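Side-chain contact in beta-porphyranase A (Bacteroides plebeius, PDB 4AW7), which hydrolyses the sulfated red-seaweed polysaccharide porphyran at the beta-1,4 linkages between D-galactose and L-galactose-6-sulfate: residues 314-319 against 359-364. Numbering follows the deposited sequence.
With L6S (6-O-sulfo-alpha-L-galactopyranose), chain B; GLA (alpha-D-galactopyranose), chain C; GAL (beta-D-galactopyranose), chain D.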
loop_
_atom_site.group_PDB
_atom_site.type_symbol
_atom_site.label_atom_id
_atom_site.label_comp_id
_atom_site.label_asym_id
_atom_site.label_seq_id
_atom_site.Cartn_x
_atom_site.Cartn_y
_atom_site.Cartn_z
ATOM N N SER A 314 2.835 2.926 -4.786
ATOM C CA SER A 314 3.341 2.258 -3.601
ATOM C C SER A 314 4.838 2.065 -3.789
ATOM O O SER A 314 5.316 1.909 -4.923
ATOM C CB SER A 314 2.623 0.958 -3.274
ATOM O OG SER A 314 2.856 -0.066 -4.218
ATOM N N ILE A 315 5.579 2.076 -2.696
ATOM C CA ILE A 315 7.044 2.043 -2.721
ATOM C C ILE A 315 7.565 1.019 -1.724
ATOM O O ILE A 315 7.548 1.238 -0.513
ATOM C CB ILE A 315 7.655 3.410 -2.340
ATOM C CG1 ILE A 315 7.067 4.607 -3.127
ATOM C CG2 ILE A 315 9.205 3.364 -2.466
ATOM C CD1 ILE A 315 7.423 4.693 -4.559
ATOM N N PRO A 316 8.043 -0.135 -2.201
ATOM C CA PRO A 316 8.761 -1.079 -1.361
ATOM C C PRO A 316 9.941 -0.369 -0.672
ATOM O O PRO A 316 10.662 0.382 -1.335
ATOM C CB PRO A 316 9.259 -2.111 -2.431
ATOM C CG PRO A 316 8.291 -2.001 -3.525
ATOM C CD PRO A 316 8.009 -0.571 -3.606
ATOM N N PHE A 317 10.101 -0.585 0.629
ATOM C CA PHE A 317 11.161 0.099 1.350
ATOM C C PHE A 317 12.493 -0.615 1.206
ATOM O O PHE A 317 12.952 -1.311 2.121
ATOM C CB PHE A 317 10.777 0.407 2.799
ATOM C CG PHE A 317 11.662 1.446 3.415
ATOM C CD1 PHE A 317 11.501 2.775 3.057
ATOM C CD2 PHE A 317 12.631 1.125 4.353
ATOM C CE1 PHE A 317 12.255 3.757 3.640
ATOM C CE2 PHE A 317 13.373 2.141 4.936
ATOM C CZ PHE A 317 13.204 3.408 4.566
ATOM N N VAL A 318 13.073 -0.432 0.031
ATOM C CA VAL A 318 14.384 -0.913 -0.363
ATOM C C VAL A 318 14.904 0.233 -1.244
ATOM O O VAL A 318 14.191 0.694 -2.158
ATOM C CB VAL A 318 14.345 -2.254 -1.111
ATOM C CG1 VAL A 318 13.197 -2.347 -2.127
ATOM C CG2 VAL A 318 15.710 -2.527 -1.801
ATOM N N SER A 319 16.094 0.743 -0.937
ATOM C CA SER A 319 16.575 1.950 -1.548
ATOM C C SER A 319 17.661 1.737 -2.592
ATOM O O SER A 319 17.367 1.325 -3.714
ATOM C CB SER A 319 16.924 2.977 -0.487
ATOM O OG SER A 319 17.963 2.498 0.344
ATOM N N LYS A 359 17.338 -8.026 -4.712
ATOM C CA LYS A 359 17.100 -8.104 -6.133
ATOM C C LYS A 359 16.087 -9.184 -6.497
ATOM O O LYS A 359 15.382 -9.041 -7.493
ATOM C CB LYS A 359 18.420 -8.359 -6.901
ATOM C CG LYS A 359 18.978 -9.779 -6.729
ATOM C CD LYS A 359 20.430 -9.927 -7.207
ATOM C CE LYS A 359 20.865 -11.368 -7.102
ATOM N NZ LYS A 359 22.329 -11.553 -7.412
ATOM N N TYR A 360 16.027 -10.267 -5.719
ATOM C CA TYR A 360 15.147 -11.387 -6.073
ATOM C C TYR A 360 13.673 -11.023 -5.970
ATOM O O TYR A 360 12.874 -11.646 -6.653
ATOM C CB TYR A 360 15.449 -12.641 -5.248
ATOM C CG TYR A 360 16.785 -13.265 -5.594
ATOM C CD1 TYR A 360 17.034 -13.710 -6.888
ATOM C CD2 TYR A 360 17.770 -13.473 -4.637
ATOM C CE1 TYR A 360 18.249 -14.305 -7.244
ATOM C CE2 TYR A 360 18.997 -14.079 -4.978
ATOM C CZ TYR A 360 19.222 -14.458 -6.287
ATOM O OH TYR A 360 20.430 -15.037 -6.597
ATOM N N PHE A 361 13.305 -10.024 -5.174
ATOM C CA PHE A 361 11.928 -9.560 -5.208
ATOM C C PHE A 361 11.566 -9.085 -6.599
ATOM O O PHE A 361 10.513 -9.407 -7.147
ATOM C CB PHE A 361 11.716 -8.418 -4.196
ATOM C CG PHE A 361 10.373 -7.758 -4.318
ATOM C CD1 PHE A 361 9.211 -8.395 -3.929
ATOM C CD2 PHE A 361 10.280 -6.480 -4.810
ATOM C CE1 PHE A 361 7.984 -7.782 -4.086
ATOM C CE2 PHE A 361 9.047 -5.852 -4.987
ATOM C CZ PHE A 361 7.884 -6.506 -4.597
ATOM N N PHE A 362 12.466 -8.301 -7.197
ATOM C CA PHE A 362 12.247 -7.783 -8.534
ATOM C C PHE A 362 12.413 -8.869 -9.611
ATOM O O PHE A 362 11.709 -8.872 -10.613
ATOM C CB PHE A 362 13.106 -6.561 -8.761
ATOM C CG PHE A 362 12.804 -5.453 -7.769
ATOM C CD1 PHE A 362 11.674 -4.690 -7.908
ATOM C CD2 PHE A 362 13.634 -5.217 -6.700
ATOM C CE1 PHE A 362 11.380 -3.704 -7.008
ATOM C CE2 PHE A 362 13.352 -4.202 -5.799
ATOM C CZ PHE A 362 12.219 -3.438 -5.965
ATOM N N GLU A 363 13.322 -9.808 -9.401
ATOM C CA GLU A 363 13.446 -10.943 -10.332
ATOM C C GLU A 363 12.127 -11.728 -10.394
ATOM O O GLU A 363 11.640 -12.060 -11.476
ATOM C CB GLU A 363 14.584 -11.863 -9.914
ATOM C CG GLU A 363 14.905 -12.900 -11.001
ATOM C CD GLU A 363 15.575 -12.229 -12.221
ATOM O OE1 GLU A 363 16.573 -11.598 -12.012
ATOM O OE2 GLU A 363 15.098 -12.294 -13.395
ATOM N N LEU A 364 11.524 -11.968 -9.231
ATOM C CA LEU A 364 10.319 -12.761 -9.157
ATOM C C LEU A 364 9.209 -12.157 -10.033
ATOM O O LEU A 364 8.431 -12.891 -10.659
ATOM C CB LEU A 364 9.839 -12.815 -7.690
ATOM C CG LEU A 364 8.517 -13.480 -7.364
ATOM C CD1 LEU A 364 8.620 -14.985 -7.683
ATOM C CD2 LEU A 364 8.119 -13.255 -5.920
HETATM O O1S L6S B . 16.029 5.630 1.163
HETATM O O2S L6S B . 17.982 4.570 2.211
HETATM O O3S L6S B . 17.805 7.013 2.024
HETATM C C1 L6S B . 13.047 7.514 6.393
HETATM C C2 L6S B . 13.904 8.581 7.035
HETATM C C3 L6S B . 15.338 8.052 7.201
HETATM C C4 L6S B . 15.893 7.645 5.784
HETATM C C5 L6S B . 14.928 6.625 5.168
HETATM C C6 L6S B . 15.233 6.471 3.661
HETATM O O2 L6S B . 13.341 9.030 8.284
HETATM O O3 L6S B . 16.198 9.023 7.815
HETATM O O4 L6S B . 15.969 8.833 4.979
HETATM O O5 L6S B . 13.556 7.036 5.172
HETATM O O6 L6S B . 16.438 5.734 3.523
HETATM S S1 L6S B . 17.087 5.712 2.136
HETATM C C1 GLA C . 9.669 5.145 8.611
HETATM C C2 GLA C . 10.725 6.176 8.169
HETATM C C3 GLA C . 11.907 5.499 7.499
HETATM C C4 GLA C . 12.385 4.295 8.271
HETATM C C5 GLA C . 11.203 3.339 8.510
HETATM C C6 GLA C . 11.735 1.955 9.033
HETATM O O1 GLA C . 8.841 4.665 7.639
HETATM O O2 GLA C . 10.102 7.182 7.306
HETATM O O3 GLA C . 13.024 6.345 7.442
HETATM O O4 GLA C . 12.960 4.710 9.525
HETATM O O5 GLA C . 10.246 4.104 9.377
HETATM O O6 GLA C . 11.971 1.072 7.849
HETATM C C1 GAL D . 9.669 5.145 8.611
HETATM C C2 GAL D . 10.725 6.176 8.169
HETATM C C3 GAL D . 11.907 5.499 7.499
HETATM C C4 GAL D . 12.385 4.295 8.271
HETATM C C5 GAL D . 11.203 3.339 8.510
HETATM C C6 GAL D . 11.735 1.955 9.033
HETATM O O1 GAL D . 8.582 5.885 9.296
HETATM O O2 GAL D . 10.102 7.182 7.306
HETATM O O3 GAL D . 13.024 6.345 7.442
HETATM O O4 GAL D . 12.960 4.710 9.525
HETATM O O5 GAL D . 10.246 4.104 9.377
HETATM O O6 GAL D . 11.971 1.072 7.849
#
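V318 turns its CG1 methyl onto the rim of the F362 ring, meeting it near the ring plane, with CG1 to CZ of F362 at 4.1 Å. The contact joins the end of strand 311-316, in the parallel sheet of the catalytic (beta/alpha)-barrel, to helix 359-365. Beside it the pyrrolidine of P316 approaches F361 obliquely, its CG lying 4.2 Å from CE2 of F361. The two phenylalanines also pack on each other: CD2 of F361 sits 3.6 Å above the F362 ring, over its centre, while CE2 of F362 lies at the edge of the F361 ring, in its plane. F361 has CG anti to its own N (chi1 172°), whereas CG of F362 is anti to the carbonyl carbon (chi1 -59°), and these different torsions bring both rings to the strand end. F297 of helix 293-305 meets F361 edge-to-face and also touches V318.

The other side of 314-319 faces the sugars. F317, at the centre of an inverse gamma turn, belongs with Y231 and I276 to the subsite -1 pocket that tolerates methylated galactose; its ring edge is near the sulfated sugar, CZ being 3.7 Å from O5 of L6S. Replacing the F317 ring with an alanine is likely to open a gap beside the bound sugars and leave H47 without its edge-to-face ring partner. Three residues beyond the strand end, S319 OG donates a 2.8 Å hydrogen bond to sulfate oxygen O2S of L6S.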